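PDB 3OT1: 4-methyl-5(B-hydroxyethyl)-thiazole monophosphate biosynthesis enzyme from Vibrio cholerae O1 biovar El Tor, which is of unknown function but belongs to the DJ-1/PfpI family and may take part in making the thiazole phosphate precursor of thiamine. Local coordinates for residues Met23-Ile28 with Val56-Glu61; Ala35-Thr40 with Leu176-Glu181; Thr91-Leu96 with Ala115-Lys120; Gln147-Tyr152 with Ser201-Ala206; Phe169-Ile174 with Ala188-His193. One frame throughout, in Å; residues are numbered along the deposited sequence. Where two conformers were deposited one is given.

Contact 1. Residues Met23-Ile28 with Val56-Glu61; sequences METVII and VWLTAE
Leu58 reaches out from strand 57-59 and divides its two methyls between neighbouring residues of helix 22-34. CD2 meets Val26 CG2 at 4.1 Å, and CD1 comes 4.2 Å from Thr25 OG1. A CG anti to the carbonyl carbon (chi1 -62°) carries the leucine fork toward the helix, whose CA atoms stay well back: Thr25 and Leu58 lie 8.7 Å apart at CA. The closer-packed side is this pair of methyls, at ordinary van der Waals distance, and all three residues are buried. The threonine hydroxyl adds bulk here but spends its polarity elsewhere, since Thr25 OG1 is hydrogen-bonded to Glu21 O, just before the first turn of the helix. Val26 also packs on an acidic side chain of the other subunit, which brings the dimer partner up to this corner. The far side of the strand segment is looser: Trp57 and Thr59 are partly exposed, and Glu61 is open to solvent. Leu58 also packs on Val50 of the paired strand, to which its backbone is hydrogen-bonded. The contact thus lays a two-stranded antiparallel excursion, 49-51 with 57-59, against the first helix of the alpha/beta sandwich fold of the DJ-1/PfpI family.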
# COMPACT_ATOMS: atom_id res chain seq x y z
N MSE A 23 3.60 1.00 3.58
CA MSE A 23 2.63 0.46 2.62
C MSE A 23 1.74 -0.57 3.31
O MSE A 23 0.54 -0.62 3.04
CB MSE A 23 3.23 -0.06 1.32
CG MSE A 23 3.72 -1.48 1.31
SE MSE A 23 4.45 -1.91 -0.44
CE MSE A 23 3.26 -3.31 -1.14
N GLU A 24 2.30 -1.38 4.21
CA GLU A 24 1.43 -2.27 4.96
C GLU A 24 0.37 -1.49 5.74
O GLU A 24 -0.80 -1.83 5.75
CB GLU A 24 2.26 -3.13 5.92
CG GLU A 24 3.20 -4.09 5.23
CD GLU A 24 4.17 -4.80 6.15
OE1 GLU A 24 4.03 -4.74 7.38
OE2 GLU A 24 5.11 -5.45 5.58
N THR A 25 0.83 -0.47 6.44
CA THR A 25 -0.06 0.36 7.24
C THR A 25 -1.18 0.95 6.40
O THR A 25 -2.35 0.87 6.77
CB THR A 25 0.73 1.51 7.92
OG1 THR A 25 1.75 0.96 8.77
CG2 THR A 25 -0.19 2.38 8.75
N VAL A 26 -0.83 1.58 5.29
CA VAL A 26 -1.79 2.31 4.50
C VAL A 26 -2.71 1.34 3.75
O VAL A 26 -3.90 1.61 3.60
CB VAL A 26 -1.10 3.34 3.60
CG1 VAL A 26 -2.10 3.99 2.67
CG2 VAL A 26 -0.40 4.38 4.45
N ILE A 27 -2.20 0.20 3.30
CA ILE A 27 -3.06 -0.82 2.73
C ILE A 27 -4.12 -1.25 3.74
O ILE A 27 -5.30 -1.38 3.40
CB ILE A 27 -2.26 -2.03 2.20
CG1 ILE A 27 -1.45 -1.65 0.96
CG2 ILE A 27 -3.21 -3.24 1.93
CD1 ILE A 27 -0.38 -2.67 0.57
N ILE A 28 -3.72 -1.50 4.97
CA ILE A 28 -4.67 -1.89 6.01
C ILE A 28 -5.71 -0.81 6.21
O ILE A 28 -6.91 -1.09 6.19
CB ILE A 28 -3.94 -2.23 7.33
CG1 ILE A 28 -3.07 -3.48 7.17
CG2 ILE A 28 -4.93 -2.37 8.47
CD1 ILE A 28 -1.95 -3.62 8.20
N VAL A 56 8.16 7.60 4.66
CA VAL A 56 6.83 8.18 4.49
C VAL A 56 6.27 8.54 5.87
O VAL A 56 6.21 7.68 6.76
CB VAL A 56 5.89 7.21 3.74
CG1 VAL A 56 4.47 7.75 3.70
CG2 VAL A 56 6.42 6.95 2.34
N TRP A 57 5.84 9.79 6.04
CA TRP A 57 5.26 10.23 7.30
C TRP A 57 3.86 9.68 7.47
O TRP A 57 3.03 9.83 6.59
CB TRP A 57 5.27 11.76 7.40
CG TRP A 57 6.66 12.27 7.60
CD1 TRP A 57 7.54 12.70 6.65
CD2 TRP A 57 7.36 12.33 8.84
NE1 TRP A 57 8.73 13.05 7.23
CE2 TRP A 57 8.65 12.82 8.58
CE3 TRP A 57 7.03 12.01 10.16
CZ2 TRP A 57 9.60 13.04 9.60
CZ3 TRP A 57 7.97 12.21 11.17
CH2 TRP A 57 9.24 12.71 10.88
N LEU A 58 3.63 9.05 8.62
CA LEU A 58 2.34 8.51 9.03
C LEU A 58 1.78 9.42 10.11
O LEU A 58 2.37 9.57 11.16
CB LEU A 58 2.50 7.07 9.53
CG LEU A 58 3.03 6.07 8.50
CD1 LEU A 58 3.48 4.80 9.17
CD2 LEU A 58 2.03 5.78 7.39
N THR A 59 0.64 10.03 9.83
CA THR A 59 0.02 10.99 10.72
C THR A 59 -1.15 10.34 11.46
O THR A 59 -2.21 10.08 10.88
CB THR A 59 -0.43 12.20 9.91
OG1 THR A 59 0.72 12.85 9.36
CG2 THR A 59 -1.19 13.17 10.76
N ALA A 60 -0.93 10.06 12.74
CA ALA A 60 -1.95 9.45 13.56
C ALA A 60 -2.89 10.52 14.12
O ALA A 60 -2.58 11.70 14.11
CB ALA A 60 -1.30 8.69 14.71
N GLU A 61 -4.04 10.06 14.59
CA GLU A 61 -5.03 11.00 15.14
C GLU A 61 -5.01 11.04 16.65
O GLU A 61 -5.65 11.90 17.25
CB GLU A 61 -6.43 10.68 14.62
CG GLU A 61 -7.04 9.43 15.15
CD GLU A 61 -8.47 9.25 14.66
OE1 GLU A 61 -9.42 9.52 15.44
OE2 GLU A 61 -8.63 8.87 13.48

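Contact 2. Residues Ala35-Thr40 with Leu176-Glu181; sequences AGFQVT and LLAGVE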
# COMPACT_ATOMS: atom_id res chain seq x y z
N ALA A 35 -14.32 -0.69 3.33
CA ALA A 35 -15.31 -1.61 3.87
C ALA A 35 -16.26 -0.95 4.86
O ALA A 35 -17.08 -1.65 5.47
CB ALA A 35 -14.62 -2.81 4.53
N GLY A 36 -16.18 0.36 5.03
CA GLY A 36 -17.10 1.08 5.90
C GLY A 36 -16.69 1.07 7.36
O GLY A 36 -17.47 1.45 8.22
N PHE A 37 -15.46 0.65 7.67
CA PHE A 37 -15.02 0.60 9.04
C PHE A 37 -14.50 2.01 9.45
O PHE A 37 -14.07 2.82 8.61
CB PHE A 37 -13.96 -0.51 9.22
CG PHE A 37 -14.44 -1.95 8.91
CD1 PHE A 37 -15.77 -2.28 8.65
CD2 PHE A 37 -13.52 -2.99 8.94
CE1 PHE A 37 -16.14 -3.61 8.41
CE2 PHE A 37 -13.89 -4.31 8.70
CZ PHE A 37 -15.20 -4.62 8.44
N GLN A 38 -14.57 2.28 10.75
CA GLN A 38 -13.97 3.47 11.33
C GLN A 38 -12.60 3.09 11.86
O GLN A 38 -12.50 2.32 12.81
CB GLN A 38 -14.85 4.00 12.46
CG GLN A 38 -16.20 4.57 12.00
CD GLN A 38 -16.07 5.86 11.19
OE1 GLN A 38 -16.53 5.95 10.04
NE2 GLN A 38 -15.44 6.87 11.78
N VAL A 39 -11.57 3.65 11.25
CA VAL A 39 -10.19 3.24 11.52
C VAL A 39 -9.45 4.36 12.18
O VAL A 39 -9.40 5.48 11.68
CB VAL A 39 -9.47 2.84 10.21
CG1 VAL A 39 -8.05 2.38 10.52
CG2 VAL A 39 -10.27 1.77 9.44
N THR A 40 -8.86 4.07 13.33
CA THR A 40 -8.06 5.00 14.10
C THR A 40 -6.59 4.59 14.03
O THR A 40 -6.23 3.50 14.49
CB THR A 40 -8.48 4.97 15.56
OG1 THR A 40 -9.85 5.35 15.64
CG2 THR A 40 -7.64 5.91 16.41
N LEU A 176 -13.66 -11.77 8.12
CA LEU A 176 -13.86 -12.25 9.49
C LEU A 176 -14.80 -11.35 10.28
O LEU A 176 -15.64 -11.83 11.04
CB LEU A 176 -12.52 -12.35 10.23
CG LEU A 176 -11.63 -13.49 9.75
CD1 LEU A 176 -10.22 -13.31 10.23
CD2 LEU A 176 -12.17 -14.85 10.19
N LEU A 177 -14.64 -10.04 10.12
CA LEU A 177 -15.38 -9.08 10.95
C LEU A 177 -16.79 -8.81 10.43
O LEU A 177 -17.70 -8.53 11.21
CB LEU A 177 -14.62 -7.76 11.05
CG LEU A 177 -13.34 -7.81 11.87
CD1 LEU A 177 -12.51 -6.57 11.67
CD2 LEU A 177 -13.66 -8.04 13.34
N ALA A 178 -16.99 -8.87 9.12
CA ALA A 178 -18.21 -8.38 8.49
C ALA A 178 -18.78 -9.31 7.44
O ALA A 178 -19.82 -9.01 6.88
CB ALA A 178 -18.00 -7.00 7.87
N GLY A 179 -18.11 -10.43 7.18
CA GLY A 179 -18.61 -11.44 6.27
C GLY A 179 -17.93 -11.40 4.92
O GLY A 179 -17.47 -10.36 4.46
N VAL A 180 -17.87 -12.56 4.28
CA VAL A 180 -17.18 -12.65 3.00
C VAL A 180 -17.89 -11.83 1.91
O VAL A 180 -17.23 -11.37 0.98
CB VAL A 180 -16.95 -14.13 2.59
CG1 VAL A 180 -18.21 -14.73 2.04
CG2 VAL A 180 -15.76 -14.24 1.61
N GLU A 181 -19.20 -11.64 1.99
CA GLU A 181 -19.87 -10.88 0.97
C GLU A 181 -19.33 -9.44 0.88
O GLU A 181 -18.99 -8.97 -0.20
CB GLU A 181 -21.38 -10.92 1.21
CG GLU A 181 -22.17 -10.16 0.17
CD GLU A 181 -23.66 -10.16 0.47
OE1 GLU A 181 -24.07 -10.70 1.52
OE2 GLU A 181 -24.45 -9.67 -0.34
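Phe37 N pairs with Leu32 O, and Gly36 N with Val33 O, in a Schellman motif that closes helix 22-34 and aims the Phe37 side chain at the end of helix 166-178. Gly36, with phi 84°, is the C-prime residue of that turn. Across the contact everything is apolar. Ala178 CB sits at the edge of the Phe37 ring, in its plane, 3.7 Å from Phe37 CZ and 3.9 Å from Phe37 CE1. Leu177 approaches obliquely, its CD1 4.0 Å from Phe37 CE2 and its CB 4.1 Å from Phe37 CZ. One ring face is taken from within its own segment, where the Ala35 methyl stands 4.1 Å above the plane over the ring centre. The chain here is leaving the helix of a beta-alpha-beta crossover, in which strand 11-16, helix 22-34 and the parallel strand 38-43 follow one another, and Phe37 is the last residue before that second strand. Leu32, Ile12 and Ile174 surround the ring further, while Leu177 also lies on Ile12, so the same strand supports both partners. The CG of Phe37 is anti to the carbonyl carbon (chi1 -61°), which swings the ring off the strand line toward helix 166-178. Beyond Ala178, itself exposed, Gly179 turns the backbone with a positive phi of 103° and takes the N-cap position of helix 180-187.

Contact 3. Residues Thr91-Leu96 with Ala115-Lys120; sequences TALLAL and ALVFAK
Leu94 holds its CG anti to the carbonyl carbon (chi1 -63°), whereas Val117 sets CG1 anti to the backbone N (chi1 -177°); together these rotations bring Leu94 CD2 and Val117 CG1 into contact. The two residues belong to helices 91-102 and 113-119, which touch on one face of the sheet of the DJ-1/PfpI alpha/beta sandwich, with strand 106-110 between them in sequence. Their CA atoms stay 8.2 Å apart, and the two side chains bridge that separation together. Leu93 joins from the preceding position with its CD1 directed at the same valine methyl, but more loosely. Phe87 of helix 81-88 touches both Leu93 and Val117 and so links the pair to a third helix, while Pro15 lies under Leu93 on the sheet side. Helix 113-119 is not regular here: it widens into a pi-type turn, closed by a weak bond of 3.5 Å from Lys120 N to Ala115 O, and Val117 lies within that turn. Leu94 is partly exposed, and its neighbour Leu93 is buried. One methyl of Val117 therefore serves two leucines at different closeness: CG1 is 3.8 Å from Leu94 CD2 and 4.4 Å from Leu93 CD1.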
# COMPACT_ATOMS: atom_id res chain seq x y z
N THR A 91 5.17 -0.52 26.45
CA THR A 91 4.31 -1.03 27.51
C THR A 91 2.84 -0.97 27.10
O THR A 91 2.09 -1.94 27.28
CB THR A 91 4.56 -0.23 28.82
OG1 THR A 91 5.96 -0.29 29.13
CG2 THR A 91 3.71 -0.79 29.96
N ALA A 92 2.43 0.17 26.56
CA ALA A 92 1.04 0.37 26.20
C ALA A 92 0.62 -0.57 25.08
O ALA A 92 -0.49 -1.07 25.08
CB ALA A 92 0.79 1.81 25.79
N LEU A 93 1.48 -0.79 24.09
CA LEU A 93 1.13 -1.66 22.97
C LEU A 93 0.93 -3.08 23.47
O LEU A 93 -0.04 -3.76 23.11
CB LEU A 93 2.20 -1.58 21.87
CG LEU A 93 1.99 -2.25 20.50
CD1 LEU A 93 2.11 -3.75 20.61
CD2 LEU A 93 0.63 -1.86 19.87
N LEU A 94 1.88 -3.56 24.26
CA LEU A 94 1.78 -4.91 24.78
C LEU A 94 0.52 -5.10 25.64
O LEU A 94 -0.15 -6.13 25.54
CB LEU A 94 3.03 -5.28 25.57
CG LEU A 94 4.34 -5.30 24.75
CD1 LEU A 94 5.52 -5.60 25.69
CD2 LEU A 94 4.31 -6.28 23.60
N ALA A 95 0.19 -4.10 26.44
CA ALA A 95 -1.03 -4.13 27.23
C ALA A 95 -2.28 -4.16 26.35
O ALA A 95 -3.26 -4.82 26.71
CB ALA A 95 -1.06 -2.92 28.20
N LEU A 96 -2.28 -3.44 25.22
CA LEU A 96 -3.43 -3.46 24.33
C LEU A 96 -3.60 -4.84 23.73
O LEU A 96 -4.72 -5.27 23.53
CB LEU A 96 -3.30 -2.42 23.23
CG LEU A 96 -3.65 -1.02 23.68
CD1 LEU A 96 -3.14 -0.02 22.68
CD2 LEU A 96 -5.16 -0.82 23.88
N ALA A 115 6.70 -12.17 14.82
CA ALA A 115 8.01 -12.65 15.30
C ALA A 115 8.58 -11.76 16.40
O ALA A 115 8.91 -12.24 17.50
CB ALA A 115 8.97 -12.76 14.14
N LEU A 116 8.72 -10.47 16.12
CA LEU A 116 9.42 -9.57 17.02
C LEU A 116 8.58 -9.06 18.18
O LEU A 116 9.15 -8.59 19.17
CB LEU A 116 10.02 -8.39 16.25
CG LEU A 116 11.06 -8.77 15.20
CD1 LEU A 116 11.65 -7.51 14.57
CD2 LEU A 116 12.16 -9.66 15.78
N VAL A 117 7.25 -9.18 18.07
CA VAL A 117 6.36 -8.82 19.17
C VAL A 117 5.79 -10.08 19.84
O VAL A 117 6.06 -10.31 21.02
CB VAL A 117 5.25 -7.85 18.74
CG1 VAL A 117 4.41 -7.48 19.98
CG2 VAL A 117 5.85 -6.61 18.06
N PHE A 118 5.01 -10.88 19.12
CA PHE A 118 4.31 -11.97 19.79
C PHE A 118 5.26 -13.04 20.34
O PHE A 118 5.20 -13.40 21.51
CB PHE A 118 3.28 -12.65 18.90
CG PHE A 118 2.20 -11.75 18.33
CD1 PHE A 118 1.86 -10.52 18.88
CD2 PHE A 118 1.49 -12.19 17.21
CE1 PHE A 118 0.86 -9.75 18.31
CE2 PHE A 118 0.49 -11.44 16.67
CZ PHE A 118 0.17 -10.23 17.20
N ALA A 119 6.14 -13.54 19.48
CA ALA A 119 7.05 -14.60 19.88
C ALA A 119 7.99 -14.09 20.98
O ALA A 119 8.20 -14.80 21.96
CB ALA A 119 7.78 -15.17 18.69
N LYS A 120 8.48 -12.85 20.88
CA LYS A 120 9.42 -12.30 21.87
C LYS A 120 8.82 -11.89 23.22
O LYS A 120 9.50 -11.93 24.24
CB LYS A 120 10.20 -11.11 21.27
CG LYS A 120 11.15 -11.49 20.15
CD LYS A 120 12.17 -12.51 20.61

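Contact 4. Residues Gln147-Tyr152 with Ser201-Ala206; sequences QRVCYY and SGFIDA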
# COMPACT_ATOMS: atom_id res chain seq x y z
N GLN A 147 1.23 -20.24 5.30
CA GLN A 147 0.16 -19.60 4.54
C GLN A 147 0.45 -18.11 4.39
O GLN A 147 1.00 -17.48 5.30
CB GLN A 147 -1.17 -19.71 5.26
CG GLN A 147 -1.69 -21.11 5.44
CD GLN A 147 -2.65 -21.13 6.59
OE1 GLN A 147 -2.25 -21.18 7.75
NE2 GLN A 147 -3.91 -21.02 6.28
N ARG A 148 0.06 -17.56 3.26
CA ARG A 148 0.15 -16.12 3.06
C ARG A 148 -0.68 -15.37 4.10
O ARG A 148 -0.23 -14.31 4.57
CB ARG A 148 -0.29 -15.74 1.64
CG ARG A 148 0.65 -16.26 0.55
CD ARG A 148 0.13 -16.00 -0.83
NE ARG A 148 0.13 -14.59 -1.17
CZ ARG A 148 1.20 -13.90 -1.58
NH1 ARG A 148 2.38 -14.49 -1.72
NH2 ARG A 148 1.06 -12.63 -1.86
N VAL A 149 -1.85 -15.90 4.44
CA VAL A 149 -2.72 -15.39 5.50
C VAL A 149 -3.15 -16.59 6.36
O VAL A 149 -3.67 -17.56 5.84
CB VAL A 149 -3.97 -14.70 4.92
CG1 VAL A 149 -4.89 -14.20 6.01
CG2 VAL A 149 -3.59 -13.54 3.99
N CYS A 150 -2.86 -16.51 7.65
CA CYS A 150 -3.15 -17.56 8.60
C CYS A 150 -4.14 -17.08 9.67
O CYS A 150 -3.87 -16.12 10.40
CB CYS A 150 -1.86 -18.00 9.29
SG CYS A 150 -2.09 -19.20 10.64
N TYR A 151 -5.30 -17.74 9.78
CA TYR A 151 -6.25 -17.48 10.83
C TYR A 151 -6.24 -18.62 11.84
O TYR A 151 -6.33 -19.79 11.45
CB TYR A 151 -7.66 -17.29 10.26
CG TYR A 151 -8.67 -16.97 11.35
CD1 TYR A 151 -8.46 -15.90 12.21
CD2 TYR A 151 -9.82 -17.73 11.53
CE1 TYR A 151 -9.35 -15.58 13.21
CE2 TYR A 151 -10.74 -17.39 12.53
CZ TYR A 151 -10.48 -16.31 13.37
OH TYR A 151 -11.33 -15.96 14.39
N TYR A 152 -6.09 -18.27 13.11
CA TYR A 152 -6.13 -19.22 14.21
C TYR A 152 -7.31 -18.85 15.12
O TYR A 152 -7.24 -17.95 15.95
CB TYR A 152 -4.80 -19.21 14.97
CG TYR A 152 -4.72 -20.26 16.03
CD1 TYR A 152 -4.65 -21.60 15.70
CD2 TYR A 152 -4.72 -19.91 17.38
CE1 TYR A 152 -4.59 -22.58 16.68
CE2 TYR A 152 -4.64 -20.89 18.35
CZ TYR A 152 -4.58 -22.21 18.00
OH TYR A 152 -4.51 -23.17 18.99
N SER A 201 -12.51 -15.32 -1.75
CA SER A 201 -13.88 -15.82 -1.83
C SER A 201 -14.03 -17.15 -1.10
O SER A 201 -15.09 -17.45 -0.55
CB SER A 201 -14.33 -15.90 -3.28
OG SER A 201 -14.44 -14.59 -3.79
N GLY A 202 -12.96 -17.93 -1.04
CA GLY A 202 -12.99 -19.20 -0.33
C GLY A 202 -12.53 -19.17 1.11
O GLY A 202 -12.53 -20.20 1.79
N PHE A 203 -12.15 -17.99 1.60
CA PHE A 203 -11.45 -17.88 2.89
C PHE A 203 -12.30 -18.34 4.07
O PHE A 203 -11.83 -19.09 4.91
CB PHE A 203 -10.98 -16.44 3.12
CG PHE A 203 -10.29 -16.24 4.44
CD1 PHE A 203 -9.08 -16.85 4.72
CD2 PHE A 203 -10.88 -15.49 5.42
CE1 PHE A 203 -8.49 -16.66 5.95
CE2 PHE A 203 -10.28 -15.31 6.63
CZ PHE A 203 -9.10 -15.90 6.89
N ILE A 204 -13.54 -17.87 4.15
CA ILE A 204 -14.39 -18.25 5.28
C ILE A 204 -14.79 -19.74 5.19
O ILE A 204 -14.82 -20.43 6.21
CB ILE A 204 -15.63 -17.35 5.40
CG1 ILE A 204 -15.19 -15.90 5.70
CG2 ILE A 204 -16.57 -17.87 6.50
CD1 ILE A 204 -14.38 -15.68 6.97
N ASP A 205 -15.08 -20.21 3.98
CA ASP A 205 -15.40 -21.63 3.78
C ASP A 205 -14.27 -22.52 4.27
O ASP A 205 -14.53 -23.60 4.83
CB ASP A 205 -15.71 -21.92 2.31
CG ASP A 205 -17.09 -21.42 1.87
OD1 ASP A 205 -17.92 -21.09 2.75
OD2 ASP A 205 -17.33 -21.35 0.65
N ALA A 206 -13.03 -22.08 4.08
CA ALA A 206 -11.86 -22.83 4.53
C ALA A 206 -11.72 -22.90 6.06
O ALA A 206 -10.86 -23.63 6.55
CB ALA A 206 -10.59 -22.25 3.91
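The Phe203 ring is met obliquely by Tyr151 and Val149, while the Ala172 methyl of helix 166-178 lies over one face, above CE2, and Leu176 stands at the edge. Phe203 CZ lies 3.9 Å from Tyr151 CB, and Phe203 CE1 is 4.4 Å from Val149 CG1. It is the methylene of the tyrosine that does the touching: with CG anti to the backbone N (chi1 -178°), the Tyr151 ring runs off away from the phenylalanine. Phe203 uses the same kind of rotation (chi1 178°) to send its own ring across to the strand. Val149 and Tyr151, two positions apart, both face the incoming ring, and the intervening Cys150 points the other way. Ala172 also packs on Val149, and Leu176 on Tyr151. The residues that present the ring have helical backbone angles without regular helical bonding, although Ala206 N does bond to Gly202 O at 3.0 Å. Strand 149-152 is the outermost strand of the main sheet within this chain, antiparallel to strand 157-160, so the C-terminal tail after helix 194-201 is laid over the margin of the domain. Next to the contact, Arg148 faces elsewhere, pairing with Glu168 and bonding to the backbone of the other subunit. With no hydrogen bond between the two segments, they are held to each other by van der Waals and hydrophobic contact of a partly exposed ring with a methylene and a methyl, reinforced by helix 166-178.

Contact 5. Residues Phe169-Ile174 with Ala188-His193; sequences FALAMI and APMVLH
Leu171 and Leu192 meet tip to tip, and this apolar pairing is the closest part of the contact. Leu171 CD1 stands 3.7 Å from Leu192 CD2 and 4.1 Å from Leu192 CD1, so one methyl of the helix faces both ends of the opposing fork. The CA atoms nearest each other across the segments, those of Leu171 and Met190, are 10.6 Å apart, so side-chain tips alone bridge the gap. The second apolar touch is looser, Leu171 CD2 lying 4.4 Å from the selenium of Met190, a selenomethionine here. Val186 and Ala187 of helix 180-187 also pack on Leu171, and Met190 rests on Thr31 of helix 22-34. All three residues in contact are buried.

No hydrogen bond joins the segments; those of the helix are internal, and those of the loop run outside the pair. On the helix, Met173 N bonds to Phe169 O at 3.0 Å and Ile174 N to Ala170 O at 3.1 Å. On the connecting loop, His193 is the N-cap of helix 194-201: its ND1 accepts from Gln195 N, and its own backbone N is bound by the Gln196 side chain. The other subunit bonds to Pro189 O through a polar side chain, to Leu192 O through a basic one, weakly to Val191 O, and to the backbone of Met190. Met190 and Leu192 turn to helix 166-178, whereas Val191 packs on the other subunit. The intrachain hold is thus apolar, while several polar backbone groups of the same loop are bonded across the subunit interface.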
# COMPACT_ATOMS: atom_id res chain seq x y z
N PHE A 169 -4.47 -9.87 3.45
CA PHE A 169 -4.64 -9.82 4.90
C PHE A 169 -5.78 -8.89 5.29
O PHE A 169 -6.64 -9.26 6.11
CB PHE A 169 -3.29 -9.36 5.48
CG PHE A 169 -3.28 -8.93 6.92
CD1 PHE A 169 -3.34 -9.85 7.96
CD2 PHE A 169 -3.06 -7.61 7.24
CE1 PHE A 169 -3.18 -9.44 9.25
CE2 PHE A 169 -2.94 -7.20 8.55
CZ PHE A 169 -3.01 -8.12 9.55
N ALA A 170 -5.78 -7.66 4.78
CA ALA A 170 -6.83 -6.70 5.10
C ALA A 170 -8.21 -7.20 4.65
O ALA A 170 -9.20 -7.04 5.37
CB ALA A 170 -6.50 -5.34 4.53
N LEU A 171 -8.28 -7.80 3.47
CA LEU A 171 -9.53 -8.36 2.98
C LEU A 171 -10.00 -9.53 3.84
O LEU A 171 -11.20 -9.65 4.09
CB LEU A 171 -9.40 -8.75 1.52
CG LEU A 171 -9.26 -7.55 0.57
CD1 LEU A 171 -8.72 -8.00 -0.79
CD2 LEU A 171 -10.55 -6.74 0.43
N ALA A 172 -9.07 -10.36 4.31
CA ALA A 172 -9.43 -11.44 5.24
C ALA A 172 -9.98 -10.88 6.54
O ALA A 172 -10.92 -11.43 7.12
CB ALA A 172 -8.21 -12.30 5.52
N MSE A 173 -9.40 -9.78 7.03
CA MSE A 173 -9.94 -9.12 8.21
C MSE A 173 -11.39 -8.72 8.00
O MSE A 173 -12.23 -8.94 8.86
CB MSE A 173 -9.15 -7.85 8.56
CG MSE A 173 -7.79 -8.02 9.17
SE MSE A 173 -7.02 -6.35 9.71
CE MSE A 173 -8.22 -6.12 10.77
N ILE A 174 -11.69 -8.12 6.86
CA ILE A 174 -13.06 -7.76 6.54
C ILE A 174 -13.96 -8.99 6.53
O ILE A 174 -15.07 -8.96 7.09
CB ILE A 174 -13.16 -7.01 5.21
CG1 ILE A 174 -12.44 -5.66 5.28
CG2 ILE A 174 -14.62 -6.77 4.81
CD1 ILE A 174 -12.06 -5.10 3.90
N ALA A 188 -13.39 -6.47 -5.31
CA ALA A 188 -13.56 -6.48 -6.76
C ALA A 188 -12.87 -5.27 -7.43
O ALA A 188 -12.10 -5.44 -8.40
CB ALA A 188 -15.05 -6.57 -7.11
N PRO A 189 -13.08 -4.04 -6.94
CA PRO A 189 -12.41 -2.88 -7.56
C PRO A 189 -10.93 -2.75 -7.38
O PRO A 189 -10.31 -1.83 -7.92
CB PRO A 189 -13.02 -1.68 -6.81
CG PRO A 189 -14.21 -2.18 -6.20
CD PRO A 189 -14.04 -3.62 -5.91
N MSE A 190 -10.34 -3.64 -6.67
CA MSE A 190 -9.02 -3.38 -6.34
C MSE A 190 -8.04 -4.02 -7.34
O MSE A 190 -6.86 -3.76 -7.26
CB MSE A 190 -8.85 -3.72 -4.88
CG MSE A 190 -9.89 -2.97 -4.05
SE MSE A 190 -9.59 -3.30 -2.20
CE MSE A 190 -8.02 -2.21 -1.96
N VAL A 191 -8.54 -4.80 -8.32
CA VAL A 191 -7.71 -5.41 -9.38
C VAL A 191 -6.65 -6.32 -8.75
O VAL A 191 -5.47 -6.30 -9.09
CB VAL A 191 -7.10 -4.39 -10.41
CG1 VAL A 191 -6.76 -5.11 -11.69
CG2 VAL A 191 -8.09 -3.25 -10.67
N LEU A 192 -7.10 -7.14 -7.80
CA LEU A 192 -6.29 -8.24 -7.28
C LEU A 192 -5.88 -9.15 -8.42
O LEU A 192 -6.56 -9.23 -9.43
CB LEU A 192 -7.07 -9.08 -6.27
CG LEU A 192 -7.19 -8.57 -4.84
CD1 LEU A 192 -8.02 -7.31 -4.73
CD2 LEU A 192 -7.76 -9.69 -3.97
N HIS A 193 -4.79 -9.87 -8.20
CA HIS A 193 -4.45 -10.95 -9.08
C HIS A 193 -5.60 -11.96 -8.96
O HIS A 193 -6.13 -12.18 -7.86
CB HIS A 193 -3.11 -11.60 -8.69
CG HIS A 193 -2.66 -12.64 -9.66
ND1 HIS A 193 -3.17 -13.92 -9.67
CD2 HIS A 193 -1.80 -12.57 -10.70
CE1 HIS A 193 -2.64 -14.60 -10.67
NE2 HIS A 193 -1.79 -13.81 -11.30

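In the fold
Contacts 2, 4 and 5 cluster around helix 166-178. The centres of contacts 2 and 5 are 11 Å apart, with Ala35 CB 3.5 Å from Ile174 CD1, and those of contacts 4 and 5 are 13 Å apart. Contact 1 joins the same helical layer, Ile28 CD1 lying 3.7 Å from Phe169 CE2. Contact 3 stands apart, about 27 Å centre to centre from contact 5, across the central sheet: Phe169 and Phe118 touch alternate residues of strand 106-110. DJ-1 relatives carry a reactive cysteine just after this strand; Cys111 is probably the counterpart, and it touches Glu24 of contact 1, consistent with a site near that end.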